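Local coordinates for LPXTG cell wall surface protein (Streptococcus gordonii, PDB 4IGB), which is probably an adhesin of the streptococcal surface, anchored to peptidoglycan through an LPXTG signal, here represented by its N-terminal N1 and N2 domains, at residues V114-L119 with F170-D175; A149-N154 with T278-F283; K208-V213 with G272-E277. One frame throughout, in Å; residues are numbered along the deposited sequence.

Contact 1: residues V114-L119 with F170-D175; sequences VTLHYL and FWIDAD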
ATOM      1  N   VAL B 114      -2.496  -1.728  21.604  1.00 14.60           N
ATOM      2  CA  VAL B 114      -3.625  -2.649  21.587  1.00 20.90           C
ATOM      3  C   VAL B 114      -4.337  -2.481  22.914  1.00 17.63           C
ATOM      4  O   VAL B 114      -3.713  -2.553  23.974  1.00 20.50           O
ATOM      5  CB  VAL B 114      -3.181  -4.119  21.398  1.00 21.66           C
ATOM      6  CG1 VAL B 114      -4.400  -5.087  21.478  1.00 16.92           C
ATOM      7  CG2 VAL B 114      -2.414  -4.279  20.075  1.00 15.02           C
ATOM      8  N   THR B 115      -5.636  -2.226  22.847  1.00 19.05           N
ATOM      9  CA  THR B 115      -6.451  -2.083  24.043  1.00 23.49           C
ATOM     10  C   THR B 115      -7.423  -3.258  24.129  1.00 26.13           C
ATOM     11  O   THR B 115      -8.188  -3.516  23.192  1.00 23.46           O
ATOM     12  CB  THR B 115      -7.280  -0.773  24.010  1.00 28.69           C
ATOM     13  OG1 THR B 115      -6.412   0.354  23.816  1.00 28.27           O
ATOM     14  CG2 THR B 115      -8.066  -0.606  25.314  1.00 27.43           C
ATOM     15  N   LEU B 116      -7.376  -3.963  25.253  1.00 19.45           N
ATOM     16  CA  LEU B 116      -8.314  -5.042  25.553  1.00 22.83           C
ATOM     17  C   LEU B 116      -9.496  -4.459  26.313  1.00 28.16           C
ATOM     18  O   LEU B 116      -9.333  -3.953  27.426  1.00 24.12           O
ATOM     19  CB  LEU B 116      -7.628  -6.117  26.417  1.00 22.19           C
ATOM     20  CG  LEU B 116      -6.901  -7.286  25.731  1.00 33.91           C
ATOM     21  CD1 LEU B 116      -6.276  -6.911  24.402  1.00 25.35           C
ATOM     22  CD2 LEU B 116      -5.861  -7.914  26.653  1.00 27.49           C
ATOM     23  N   HIS B 117     -10.675  -4.519  25.706  1.00 25.04           N
ATOM     24  CA  HIS B 117     -11.906  -4.069  26.340  1.00 21.31           C
ATOM     25  C   HIS B 117     -12.609  -5.238  27.018  1.00 27.13           C
ATOM     26  O   HIS B 117     -13.136  -6.133  26.355  1.00 24.65           O
ATOM     27  CB  HIS B 117     -12.846  -3.422  25.310  1.00 24.91           C
ATOM     28  CG  HIS B 117     -12.340  -2.119  24.768  1.00 35.68           C
ATOM     29  ND1 HIS B 117     -12.667  -0.902  25.329  1.00 36.78           N
ATOM     30  CD2 HIS B 117     -11.512  -1.845  23.732  1.00 28.55           C
ATOM     31  CE1 HIS B 117     -12.073   0.066  24.653  1.00 31.09           C
ATOM     32  NE2 HIS B 117     -11.363  -0.480  23.682  1.00 30.94           N
ATOM     33  N   TYR B 118     -12.604  -5.231  28.344  1.00 28.50           N
ATOM     34  CA  TYR B 118     -13.271  -6.275  29.115  1.00 27.87           C
ATOM     35  C   TYR B 118     -14.762  -6.372  28.749  1.00 26.08           C
ATOM     36  O   TYR B 118     -15.469  -5.363  28.704  1.00 29.35           O
ATOM     37  CB  TYR B 118     -13.095  -6.014  30.613  1.00 28.52           C
ATOM     38  CG  TYR B 118     -13.570  -7.155  31.486  1.00 36.13           C
ATOM     39  CD1 TYR B 118     -12.959  -8.408  31.414  1.00 33.66           C
ATOM     40  CD2 TYR B 118     -14.615  -6.983  32.385  1.00 33.19           C
ATOM     41  CE1 TYR B 118     -13.377  -9.458  32.209  1.00 36.50           C
ATOM     42  CE2 TYR B 118     -15.043  -8.033  33.190  1.00 33.38           C
ATOM     43  CZ  TYR B 118     -14.418  -9.264  33.094  1.00 36.37           C
ATOM     44  OH  TYR B 118     -14.830 -10.309  33.879  1.00 42.00           O
ATOM     45  N   LEU B 119     -15.233  -7.586  28.473  1.00 26.93           N
ATOM     46  CA  LEU B 119     -16.595  -7.780  27.984  1.00 24.44           C
ATOM     47  C   LEU B 119     -17.671  -7.796  29.081  1.00 30.66           C
ATOM     48  O   LEU B 119     -18.855  -7.714  28.784  1.00 34.24           O
ATOM     49  CB  LEU B 119     -16.683  -9.055  27.158  1.00 28.53           C
ATOM     50  CG  LEU B 119     -16.258  -8.941  25.694  1.00 30.83           C
ATOM     51  CD1 LEU B 119     -16.075 -10.327  25.106  1.00 29.74           C
ATOM     52  CD2 LEU B 119     -17.288  -8.140  24.900  1.00 20.97           C
ATOM     53  N   PHE B 170     -12.271 -10.409  26.188  1.00 25.91           N
ATOM     54  CA  PHE B 170     -12.098  -8.998  25.843  1.00 21.72           C
ATOM     55  C   PHE B 170     -12.291  -8.851  24.344  1.00 25.43           C
ATOM     56  O   PHE B 170     -11.876  -9.725  23.582  1.00 20.97           O
ATOM     57  CB  PHE B 170     -10.669  -8.503  26.145  1.00 21.59           C
ATOM     58  CG  PHE B 170     -10.245  -8.620  27.588  1.00 24.60           C
ATOM     59  CD1 PHE B 170     -10.257  -7.514  28.416  1.00 22.56           C
ATOM     60  CD2 PHE B 170      -9.781  -9.815  28.092  1.00 20.17           C
ATOM     61  CE1 PHE B 170      -9.853  -7.605  29.723  1.00 25.21           C
ATOM     62  CE2 PHE B 170      -9.375  -9.915  29.397  1.00 33.21           C
ATOM     63  CZ  PHE B 170      -9.415  -8.807  30.220  1.00 28.22           C
ATOM     64  N   TRP B 171     -12.883  -7.745  23.901  1.00 18.94           N
ATOM     65  CA  TRP B 171     -12.742  -7.391  22.489  1.00 18.73           C
ATOM     66  C   TRP B 171     -11.511  -6.492  22.370  1.00 29.50           C
ATOM     67  O   TRP B 171     -11.074  -5.901  23.366  1.00 24.00           O
ATOM     68  CB  TRP B 171     -14.006  -6.748  21.895  1.00 16.95           C
ATOM     69  CG  TRP B 171     -14.503  -5.472  22.556  1.00 23.78           C
ATOM     70  CD1 TRP B 171     -15.270  -5.376  23.678  1.00 21.13           C
ATOM     71  CD2 TRP B 171     -14.305  -4.122  22.091  1.00 23.18           C
ATOM     72  NE1 TRP B 171     -15.557  -4.051  23.948  1.00 20.88           N
ATOM     73  CE2 TRP B 171     -14.971  -3.266  22.992  1.00 25.01           C
ATOM     74  CE3 TRP B 171     -13.619  -3.558  21.007  1.00 25.22           C
ATOM     75  CZ2 TRP B 171     -14.963  -1.876  22.849  1.00 26.95           C
ATOM     76  CZ3 TRP B 171     -13.617  -2.180  20.863  1.00 25.85           C
ATOM     77  CH2 TRP B 171     -14.289  -1.356  21.778  1.00 32.04           C
ATOM     78  N   ILE B 172     -10.933  -6.412  21.175  1.00 19.58           N
ATOM     79  CA  ILE B 172      -9.675  -5.704  21.028  1.00 20.72           C
ATOM     80  C   ILE B 172      -9.785  -4.521  20.075  1.00 22.21           C
ATOM     81  O   ILE B 172     -10.651  -4.480  19.198  1.00 22.25           O
ATOM     82  CB  ILE B 172      -8.544  -6.643  20.556  1.00 22.36           C
ATOM     83  CG1 ILE B 172      -8.767  -7.046  19.091  1.00 25.47           C
ATOM     84  CG2 ILE B 172      -8.436  -7.854  21.481  1.00 17.86           C
ATOM     85  CD1 ILE B 172      -7.690  -7.971  18.534  1.00 22.55           C
ATOM     86  N   ASP B 173      -8.887  -3.564  20.274  1.00 20.53           N
ATOM     87  CA  ASP B 173      -8.731  -2.425  19.399  1.00 25.34           C
ATOM     88  C   ASP B 173      -7.236  -2.283  19.159  1.00 23.30           C
ATOM     89  O   ASP B 173      -6.487  -1.918  20.059  1.00 19.58           O
ATOM     90  CB  ASP B 173      -9.322  -1.166  20.046  1.00 18.70           C
ATOM     91  CG  ASP B 173      -9.154   0.085  19.179  1.00 25.05           C
ATOM     92  OD1 ASP B 173      -9.663   1.154  19.576  1.00 32.11           O
ATOM     93  OD2 ASP B 173      -8.516   0.013  18.111  1.00 22.29           O
ATOM     94  N   ALA B 174      -6.804  -2.618  17.952  1.00 20.85           N
ATOM     95  CA  ALA B 174      -5.391  -2.532  17.605  1.00 19.60           C
ATOM     96  C   ALA B 174      -5.122  -1.321  16.733  1.00 18.45           C
ATOM     97  O   ALA B 174      -5.724  -1.167  15.671  1.00 22.23           O
ATOM     98  CB  ALA B 174      -4.932  -3.815  16.895  1.00 20.17           C
ATOM     99  N   ASP B 175      -4.203  -0.478  17.190  1.00 18.89           N
ATOM    100  CA  ASP B 175      -3.772   0.717  16.474  1.00 20.01           C
ATOM    101  C   ASP B 175      -2.397   0.409  15.878  1.00 23.14           C
ATOM    102  O   ASP B 175      -1.441   0.150  16.600  1.00 23.80           O
ATOM    103  CB  ASP B 175      -3.721   1.896  17.453  1.00 19.70           C
ATOM    104  CG  ASP B 175      -3.347   3.209  16.800  1.00 19.09           C
ATOM    105  OD1 ASP B 175      -2.510   3.219  15.877  1.00 20.91           O
ATOM    106  OD2 ASP B 175      -3.897   4.251  17.227  1.00 27.77           O
TER
HETATM  107  O   HOH W   1      -5.759   0.668  21.292  1.00 20.53           O
HETATM  108  O   HOH W   2      -9.766   1.321  22.469  1.00 28.78           O

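Contact 2: residues A149-N154 with T278-F283; sequences AFEIGN and TCSAVF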
ATOM      1  N   ALA B 149      -0.145 -12.947   4.089  1.00 16.44           N
ATOM      2  CA  ALA B 149      -1.029 -12.114   4.868  1.00 23.44           C
ATOM      3  C   ALA B 149      -0.765 -12.238   6.358  1.00 15.82           C
ATOM      4  O   ALA B 149      -0.137 -13.195   6.823  1.00 16.94           O
ATOM      5  CB  ALA B 149      -2.493 -12.459   4.553  1.00 21.86           C
ATOM      6  N   PHE B 150      -1.247 -11.255   7.096  1.00 14.72           N
ATOM      7  CA  PHE B 150      -1.298 -11.349   8.545  1.00 21.28           C
ATOM      8  C   PHE B 150      -2.734 -11.193   9.033  1.00 19.08           C
ATOM      9  O   PHE B 150      -3.601 -10.676   8.314  1.00 19.52           O
ATOM     10  CB  PHE B 150      -0.358 -10.339   9.210  1.00 17.42           C
ATOM     11  CG  PHE B 150      -0.588  -8.909   8.801  1.00 22.19           C
ATOM     12  CD1 PHE B 150      -1.533  -8.132   9.452  1.00 17.15           C
ATOM     13  CD2 PHE B 150       0.164  -8.334   7.782  1.00 19.00           C
ATOM     14  CE1 PHE B 150      -1.738  -6.804   9.097  1.00 18.19           C
ATOM     15  CE2 PHE B 150      -0.039  -7.009   7.408  1.00 16.80           C
ATOM     16  CZ  PHE B 150      -0.984  -6.236   8.079  1.00 18.74           C
ATOM     17  N   GLU B 151      -2.980 -11.643  10.255  1.00 17.01           N
ATOM     18  CA  GLU B 151      -4.317 -11.638  10.822  1.00 16.64           C
ATOM     19  C   GLU B 151      -4.350 -10.870  12.127  1.00 18.08           C
ATOM     20  O   GLU B 151      -3.520 -11.101  12.988  1.00 22.23           O
ATOM     21  CB  GLU B 151      -4.743 -13.082  11.074  1.00 18.98           C
ATOM     22  CG  GLU B 151      -6.081 -13.265  11.764  1.00 18.19           C
ATOM     23  CD  GLU B 151      -6.562 -14.706  11.663  1.00 26.83           C
ATOM     24  OE1 GLU B 151      -5.918 -15.482  10.919  1.00 23.30           O
ATOM     25  OE2 GLU B 151      -7.569 -15.062  12.327  1.00 29.17           O
ATOM     26  N   ILE B 152      -5.302  -9.951  12.266  1.00 16.49           N
ATOM     27  CA  ILE B 152      -5.501  -9.234  13.517  1.00 21.88           C
ATOM     28  C   ILE B 152      -6.880  -9.573  14.049  1.00 23.95           C
ATOM     29  O   ILE B 152      -7.851  -9.582  13.294  1.00 23.29           O
ATOM     30  CB  ILE B 152      -5.377  -7.719  13.324  1.00 19.44           C
ATOM     31  CG1 ILE B 152      -4.025  -7.376  12.695  1.00 20.46           C
ATOM     32  CG2 ILE B 152      -5.526  -7.008  14.649  1.00 16.32           C
ATOM     33  CD1 ILE B 152      -3.904  -5.949  12.247  1.00 19.11           C
ATOM     34  N   GLY B 153      -6.975  -9.872  15.341  1.00 20.45           N
ATOM     35  CA  GLY B 153      -8.244 -10.301  15.910  1.00 20.03           C
ATOM     36  C   GLY B 153      -8.055 -11.051  17.216  1.00 24.86           C
ATOM     37  O   GLY B 153      -6.921 -11.297  17.635  1.00 21.61           O
ATOM     38  N   ASN B 154      -9.164 -11.421  17.859  1.00 24.73           N
ATOM     39  CA  ASN B 154      -9.116 -12.048  19.183  1.00 16.95           C
ATOM     40  C   ASN B 154      -9.654 -13.479  19.175  1.00 24.84           C
ATOM     41  O   ASN B 154     -10.090 -14.002  20.200  1.00 21.97           O
ATOM     42  CB  ASN B 154      -9.892 -11.215  20.188  1.00 17.89           C
ATOM     43  CG  ASN B 154     -11.378 -11.159  19.876  1.00 17.66           C
ATOM     44  OD1 ASN B 154     -11.810 -11.542  18.789  1.00 24.06           O
ATOM     45  ND2 ASN B 154     -12.164 -10.682  20.832  1.00 19.36           N
ATOM     46  N   THR B 278     -15.541 -12.188  19.402  1.00 20.88           N
ATOM     47  CA  THR B 278     -14.698 -13.160  18.711  1.00 23.78           C
ATOM     48  C   THR B 278     -14.711 -13.020  17.192  1.00 28.56           C
ATOM     49  O   THR B 278     -15.582 -13.560  16.519  1.00 22.66           O
ATOM     50  CB  THR B 278     -15.016 -14.639  19.123  1.00 32.22           C
ATOM     51  OG1 THR B 278     -14.155 -15.536  18.405  1.00 35.23           O
ATOM     52  CG2 THR B 278     -16.478 -15.008  18.837  1.00 30.09           C
ATOM     53  N   CYS B 279     -13.735 -12.299  16.647  1.00 17.88           N
ATOM     54  CA  CYS B 279     -13.564 -12.256  15.201  1.00 18.61           C
ATOM     55  C   CYS B 279     -12.171 -11.775  14.857  1.00 21.14           C
ATOM     56  O   CYS B 279     -11.444 -11.284  15.712  1.00 23.73           O
ATOM     57  CB  CYS B 279     -14.613 -11.367  14.520  1.00 24.97           C
ATOM     58  SG  CYS B 279     -14.386  -9.575  14.749  1.00 19.78           S
ATOM     59  N   SER B 280     -11.794 -11.945  13.601  1.00 18.73           N
ATOM     60  CA  SER B 280     -10.513 -11.457  13.144  1.00 21.60           C
ATOM     61  C   SER B 280     -10.617 -11.160  11.661  1.00 28.87           C
ATOM     62  O   SER B 280     -11.579 -11.576  10.997  1.00 20.18           O
ATOM     63  CB  SER B 280      -9.422 -12.491  13.408  1.00 20.69           C
ATOM     64  OG  SER B 280      -9.617 -13.642  12.609  1.00 23.15           O
ATOM     65  N   ALA B 281      -9.637 -10.423  11.154  1.00 17.80           N
ATOM     66  CA  ALA B 281      -9.580 -10.110   9.739  1.00 23.95           C
ATOM     67  C   ALA B 281      -8.167 -10.322   9.218  1.00 23.01           C
ATOM     68  O   ALA B 281      -7.195 -10.306   9.980  1.00 23.33           O
ATOM     69  CB  ALA B 281     -10.032  -8.667   9.484  1.00 22.50           C
ATOM     70  N   VAL B 282      -8.061 -10.501   7.912  1.00 20.81           N
ATOM     71  CA  VAL B 282      -6.804 -10.875   7.293  1.00 21.06           C
ATOM     72  C   VAL B 282      -6.384  -9.749   6.366  1.00 25.12           C
ATOM     73  O   VAL B 282      -7.210  -9.199   5.629  1.00 23.42           O
ATOM     74  CB  VAL B 282      -6.952 -12.203   6.501  1.00 27.30           C
ATOM     75  CG1 VAL B 282      -5.646 -12.584   5.838  1.00 25.40           C
ATOM     76  CG2 VAL B 282      -7.414 -13.316   7.419  1.00 25.49           C
ATOM     77  N   PHE B 283      -5.101  -9.413   6.399  1.00 21.76           N
ATOM     78  CA  PHE B 283      -4.593  -8.288   5.632  1.00 18.56           C
ATOM     79  C   PHE B 283      -3.321  -8.630   4.884  1.00 21.22           C
ATOM     80  O   PHE B 283      -2.457  -9.346   5.395  1.00 22.06           O
ATOM     81  CB  PHE B 283      -4.266  -7.117   6.556  1.00 16.91           C
ATOM     82  CG  PHE B 283      -5.406  -6.694   7.425  1.00 22.47           C
ATOM     83  CD1 PHE B 283      -6.296  -5.726   6.994  1.00 22.01           C
ATOM     84  CD2 PHE B 283      -5.577  -7.254   8.679  1.00 21.40           C
ATOM     85  CE1 PHE B 283      -7.356  -5.327   7.799  1.00 27.32           C
ATOM     86  CE2 PHE B 283      -6.620  -6.866   9.494  1.00 22.02           C
ATOM     87  CZ  PHE B 283      -7.517  -5.895   9.056  1.00 24.92           C
TER

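Contact 3: residues K208-V213 with G272-E277; sequences KETFYV and GYSSTE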
ATOM      1  N   LYS B 208     -19.390  -4.552  16.723  1.00 23.83           N
ATOM      2  CA  LYS B 208     -19.313  -4.741  15.284  1.00 19.48           C
ATOM      3  C   LYS B 208     -17.871  -4.658  14.825  1.00 22.19           C
ATOM      4  O   LYS B 208     -17.130  -3.769  15.228  1.00 20.34           O
ATOM      5  CB  LYS B 208     -20.140  -3.671  14.578  1.00 26.48           C
ATOM      6  CG  LYS B 208     -21.598  -3.626  15.037  1.00 36.37           C
ATOM      7  CD  LYS B 208     -22.269  -2.314  14.664  1.00 41.11           C
ATOM      8  CE  LYS B 208     -23.750  -2.322  15.060  1.00 47.95           C
ATOM      9  NZ  LYS B 208     -24.383  -0.978  14.900  1.00 50.36           N
ATOM     10  N   GLU B 209     -17.484  -5.597  13.981  1.00 22.87           N
ATOM     11  CA  GLU B 209     -16.156  -5.608  13.399  1.00 25.03           C
ATOM     12  C   GLU B 209     -15.897  -4.311  12.645  1.00 24.48           C
ATOM     13  O   GLU B 209     -16.687  -3.913  11.786  1.00 22.54           O
ATOM     14  CB  GLU B 209     -16.029  -6.787  12.444  1.00 19.65           C
ATOM     15  CG  GLU B 209     -14.636  -6.934  11.856  1.00 22.25           C
ATOM     16  CD  GLU B 209     -14.487  -8.215  11.064  1.00 26.15           C
ATOM     17  OE1 GLU B 209     -15.525  -8.808  10.686  1.00 21.38           O
ATOM     18  OE2 GLU B 209     -13.333  -8.632  10.839  1.00 25.19           O
ATOM     19  N   THR B 210     -14.782  -3.664  12.967  1.00 22.32           N
ATOM     20  CA  THR B 210     -14.478  -2.343  12.442  1.00 18.82           C
ATOM     21  C   THR B 210     -13.026  -2.228  11.991  1.00 22.90           C
ATOM     22  O   THR B 210     -12.109  -2.598  12.742  1.00 22.99           O
ATOM     23  CB  THR B 210     -14.702  -1.286  13.531  1.00 24.87           C
ATOM     24  OG1 THR B 210     -16.031  -1.394  14.041  1.00 19.39           O
ATOM     25  CG2 THR B 210     -14.461   0.122  12.991  1.00 21.40           C
ATOM     26  N   PHE B 211     -12.826  -1.728  10.770  1.00 20.25           N
ATOM     27  CA  PHE B 211     -11.511  -1.313  10.274  1.00 13.30           C
ATOM     28  C   PHE B 211     -11.497   0.200  10.237  1.00 21.59           C
ATOM     29  O   PHE B 211     -12.480   0.822   9.808  1.00 20.21           O
ATOM     30  CB  PHE B 211     -11.289  -1.822   8.846  1.00 14.97           C
ATOM     31  CG  PHE B 211      -9.965  -1.391   8.235  1.00 17.84           C
ATOM     32  CD1 PHE B 211      -8.787  -2.086   8.519  1.00 18.25           C
ATOM     33  CD2 PHE B 211      -9.901  -0.317   7.368  1.00 17.58           C
ATOM     34  CE1 PHE B 211      -7.566  -1.694   7.949  1.00 17.19           C
ATOM     35  CE2 PHE B 211      -8.693   0.080   6.794  1.00 18.08           C
ATOM     36  CZ  PHE B 211      -7.523  -0.615   7.086  1.00 20.26           C
ATOM     37  N   TYR B 212     -10.402   0.814  10.682  1.00 17.97           N
ATOM     38  CA  TYR B 212     -10.332   2.259  10.600  1.00 15.28           C
ATOM     39  C   TYR B 212      -8.979   2.796  10.174  1.00 19.64           C
ATOM     40  O   TYR B 212      -7.974   2.112  10.267  1.00 20.43           O
ATOM     41  CB  TYR B 212     -10.788   2.908  11.898  1.00 16.39           C
ATOM     42  CG  TYR B 212      -9.966   2.610  13.134  1.00 18.17           C
ATOM     43  CD1 TYR B 212     -10.367   1.631  14.041  1.00 18.93           C
ATOM     44  CD2 TYR B 212      -8.824   3.352  13.429  1.00 18.83           C
ATOM     45  CE1 TYR B 212      -9.637   1.383  15.186  1.00 17.21           C
ATOM     46  CE2 TYR B 212      -8.102   3.124  14.573  1.00 19.37           C
ATOM     47  CZ  TYR B 212      -8.505   2.140  15.448  1.00 25.02           C
ATOM     48  OH  TYR B 212      -7.771   1.909  16.592  1.00 24.99           O
ATOM     49  N   VAL B 213      -8.981   4.025   9.688  1.00 14.38           N
ATOM     50  CA  VAL B 213      -7.762   4.718   9.331  1.00 12.82           C
ATOM     51  C   VAL B 213      -7.761   6.019  10.100  1.00 18.53           C
ATOM     52  O   VAL B 213      -8.679   6.821   9.965  1.00 17.24           O
ATOM     53  CB  VAL B 213      -7.722   5.022   7.839  1.00 17.91           C
ATOM     54  CG1 VAL B 213      -6.478   5.833   7.481  1.00 12.41           C
ATOM     55  CG2 VAL B 213      -7.799   3.722   7.035  1.00 19.09           C
ATOM     56  N   GLY B 272      -6.401   0.786  11.990  1.00 14.97           N
ATOM     57  CA  GLY B 272      -6.802   0.179  13.234  1.00 17.66           C
ATOM     58  C   GLY B 272      -7.815  -0.896  12.906  1.00 19.63           C
ATOM     59  O   GLY B 272      -8.334  -0.956  11.791  1.00 19.96           O
ATOM     60  N   TYR B 273      -8.073  -1.761  13.873  1.00 16.65           N
ATOM     61  CA  TYR B 273      -9.056  -2.814  13.720  1.00 18.14           C
ATOM     62  C   TYR B 273      -9.642  -3.060  15.083  1.00 20.06           C
ATOM     63  O   TYR B 273      -8.902  -3.144  16.068  1.00 24.27           O
ATOM     64  CB  TYR B 273      -8.392  -4.098  13.231  1.00 18.51           C
ATOM     65  CG  TYR B 273      -9.337  -5.291  13.144  1.00 20.31           C
ATOM     66  CD1 TYR B 273     -10.163  -5.470  12.037  1.00 19.35           C
ATOM     67  CD2 TYR B 273      -9.389  -6.241  14.162  1.00 19.26           C
ATOM     68  CE1 TYR B 273     -11.030  -6.558  11.952  1.00 19.18           C
ATOM     69  CE2 TYR B 273     -10.247  -7.339  14.081  1.00 23.82           C
ATOM     70  CZ  TYR B 273     -11.069  -7.486  12.978  1.00 25.99           C
ATOM     71  OH  TYR B 273     -11.915  -8.569  12.892  1.00 23.79           O
ATOM     72  N   SER B 274     -10.960  -3.167  15.166  1.00 19.31           N
ATOM     73  CA  SER B 274     -11.562  -3.591  16.428  1.00 20.37           C
ATOM     74  C   SER B 274     -12.493  -4.775  16.201  1.00 24.62           C
ATOM     75  O   SER B 274     -13.138  -4.879  15.154  1.00 23.01           O
ATOM     76  CB  SER B 274     -12.257  -2.437  17.162  1.00 14.22           C
ATOM     77  OG  SER B 274     -13.394  -1.968  16.467  1.00 23.01           O
ATOM     78  N   SER B 275     -12.535  -5.665  17.184  1.00 20.06           N
ATOM     79  CA  SER B 275     -13.214  -6.949  17.036  1.00 26.82           C
ATOM     80  C   SER B 275     -14.535  -6.978  17.773  1.00 21.11           C
ATOM     81  O   SER B 275     -14.889  -6.051  18.500  1.00 22.13           O
ATOM     82  CB  SER B 275     -12.344  -8.094  17.578  1.00 17.21           C
ATOM     83  OG  SER B 275     -12.297  -8.072  19.003  1.00 18.56           O
ATOM     84  N   THR B 276     -15.255  -8.071  17.577  1.00 27.22           N
ATOM     85  CA  THR B 276     -16.382  -8.414  18.425  1.00 23.20           C
ATOM     86  C   THR B 276     -15.807  -9.287  19.541  1.00 25.18           C
ATOM     87  O   THR B 276     -14.589  -9.349  19.729  1.00 21.17           O
ATOM     88  CB  THR B 276     -17.401  -9.215  17.626  1.00 17.74           C
ATOM     89  OG1 THR B 276     -16.793 -10.437  17.197  1.00 19.96           O
ATOM     90  CG2 THR B 276     -17.821  -8.431  16.391  1.00 18.34           C
ATOM     91  N   GLU B 277     -16.670  -9.970  20.277  1.00 19.66           N
ATOM     92  CA  GLU B 277     -16.215 -10.870  21.327  1.00 21.71           C
ATOM     93  C   GLU B 277     -15.370 -11.965  20.702  1.00 25.13           C
ATOM     94  O   GLU B 277     -14.588 -12.616  21.390  1.00 23.60           O
ATOM     95  CB  GLU B 277     -17.402 -11.508  22.050  1.00 20.56           C
ATOM     96  CG  GLU B 277     -18.222 -12.394  21.135  1.00 23.89           C
ATOM     97  CD  GLU B 277     -19.401 -13.066  21.832  1.00 36.07           C
ATOM     98  OE1 GLU B 277     -19.577 -12.888  23.056  1.00 28.43           O
ATOM     99  OE2 GLU B 277     -20.150 -13.779  21.132  1.00 42.92           O
TER
HETATM  100  O   HOH W   3     -15.415  -3.577  17.465  1.00 21.42           O

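Contact 1: residues V114-L119 with F170-D175
The carbonyl oxygen of Asp-173 is gripped from two directions: Thr-115 N donates to Asp-173 O at 2.9 Å, and a water held by Thr-115 OG1 gives it a second bond. Further along this pairing of strands 103-118 and 170-182, neighbours in the large antiparallel sheet of the N-terminal domain, His-117 N reaches Trp-171 O at 2.7 Å, with return bonds from Asp-173 N and Trp-171 N. On the face carrying Thr-115, His-117, Trp-171 and Asp-173, the imidazole of His-117 lies over the six-membered ring of Trp-171 as an offset stack, centroids 3.8 Å apart and planes only 8° from parallel. The indole is brought there by chi1 of 59°, which sets CG between the backbone N and the carbonyl carbon. A second water joins His-117 NE2 to Asp-173 OD1, while Asp-173 OD2 bonds to Tyr-212 OH. On the other face, where Leu-116 and Phe-170 pack on Val-136 of strand 135-142, the edge of Tyr-118 is turned toward the face of Phe-170, and Leu-116 CD1 meets Ile-172 CG2 at 3.8 Å. The indole and the water bridge should restrain the imidazole's rotation, and the nearby Asp-173 carboxylate would tend to raise its proton affinity.

Contact 2: residues A149-N154 with T278-F283
Backbone bonds pair Phe-150 with Phe-283 and Ile-152 with Ala-281 in both directions, the shortest being Phe-283 N to Phe-150 O at 2.7 Å. Beyond the regular strand, Asn-154 prolongs the ladder with its backbone N-H and its side-chain oxygen: Asn-154 N donates to Cys-279 O, and Cys-279 N donates to Asn-154 OD1 at 3.0 Å. Chi1 of 65° folds the carboxamide back so that OD1 can receive this N-H nearly in line with its C=O, while ND2 turns to Phe-170 O and Thr-276 O. Between side chains, Ser-280 OG gives a short bond, 2.5 Å, to Glu-151 OE2, arriving on the anti side and 32° out of the carboxylate plane; Tyr-157 OH bonds to the same oxygen. The aromatic contacts lie on the opposite face. Phe-283 CB sits over the face of the Phe-150 ring, 3.6 Å from CE1 of Phe-150, but the rings barely overlap. Gly-153 lets the strands close to 3.8 Å between its CA and Ser-280 CA. With Ile-152 and Ala-281 packed on Tyr-273, this six-stranded sheet lies against the one holding strand 268-274, consistent with a beta sandwich in the N-terminal domain.

Contact 3: residues K208-V213 with G272-E277
Tyr-273 OH donates a very short hydrogen bond, 2.5 Å, to Glu-209 OE2. The carboxylate oxygen lies at the edge of the phenol ring, in its plane, although the carboxylate itself stands nearly upright to that ring, the planes 83° apart. Glu-209 gets there in stretched form: CG lies anti to its backbone N (chi1 -176°) and the chain stays extended beyond it, so its carboxylate reaches the tyrosine hydroxyl. On the face bearing Thr-210, Tyr-212 and Ser-274, the Tyr-212 ring folds across the neighbouring strand and covers Gly-272, whose CA stands over the ring centre, 3.5 Å from the Tyr-212 centroid, in a CH-pi contact. Gly-272, having no side chain, lets the ring lie directly on its CA.

The backbone beneath is an antiparallel pair, part of the large antiparallel sheet of the N-terminal domain, in which strand 268-274 is flanked by 210-214 and 170-182. Thr-210 and Ser-274 exchange two bonds, Ser-274 N to Thr-210 O being 2.7 Å, and Tyr-212 and Gly-272 exchange two more.

At the end of the paired strands a water bridges the two segments: it donates to Lys-208 O and to Ser-275 O, the latter 2.7 Å from the water oxygen, and accepts from Ser-274 OG. Lys-208 O also receives Thr-210 OG1, 2.9 Å away.

Further out, Glu-209 OE1 accepts the backbone amides of Asp-200 and Ala-201, and Asp-200 is itself a ligand of the bound sodium ion, so the glutamate ties the sodium-bearing loop to strand 268-274. The Tyr-212 side chain spans strand 268-274, so that its hydroxyl reaches Asp-173 on strand 170-182, and Arg-239 makes a cation-pi contact with the Tyr-212 ring.

Overall arrangement
All three contacts join antiparallel strands of the N-terminal domain, but in two sheets. Contacts 1 and 3 belong to the same sheet, where strands 170-182 and 268-274 are neighbours and Ala-174 N bonds to Tyr-273 O; contact 2 lies in the six-stranded sheet. Contacts 2 and 3 are buried, whereas contact 1 is partly exposed, its water-bridged histidine–tryptophan stack on one face and an apolar cluster on the other. Short carboxylate–hydroxyl bonds mark contacts 2 and 3, the latter close to the sodium site. Through the side chain of Asn-154, contact 2 is tied to both of the others, across the two sheets.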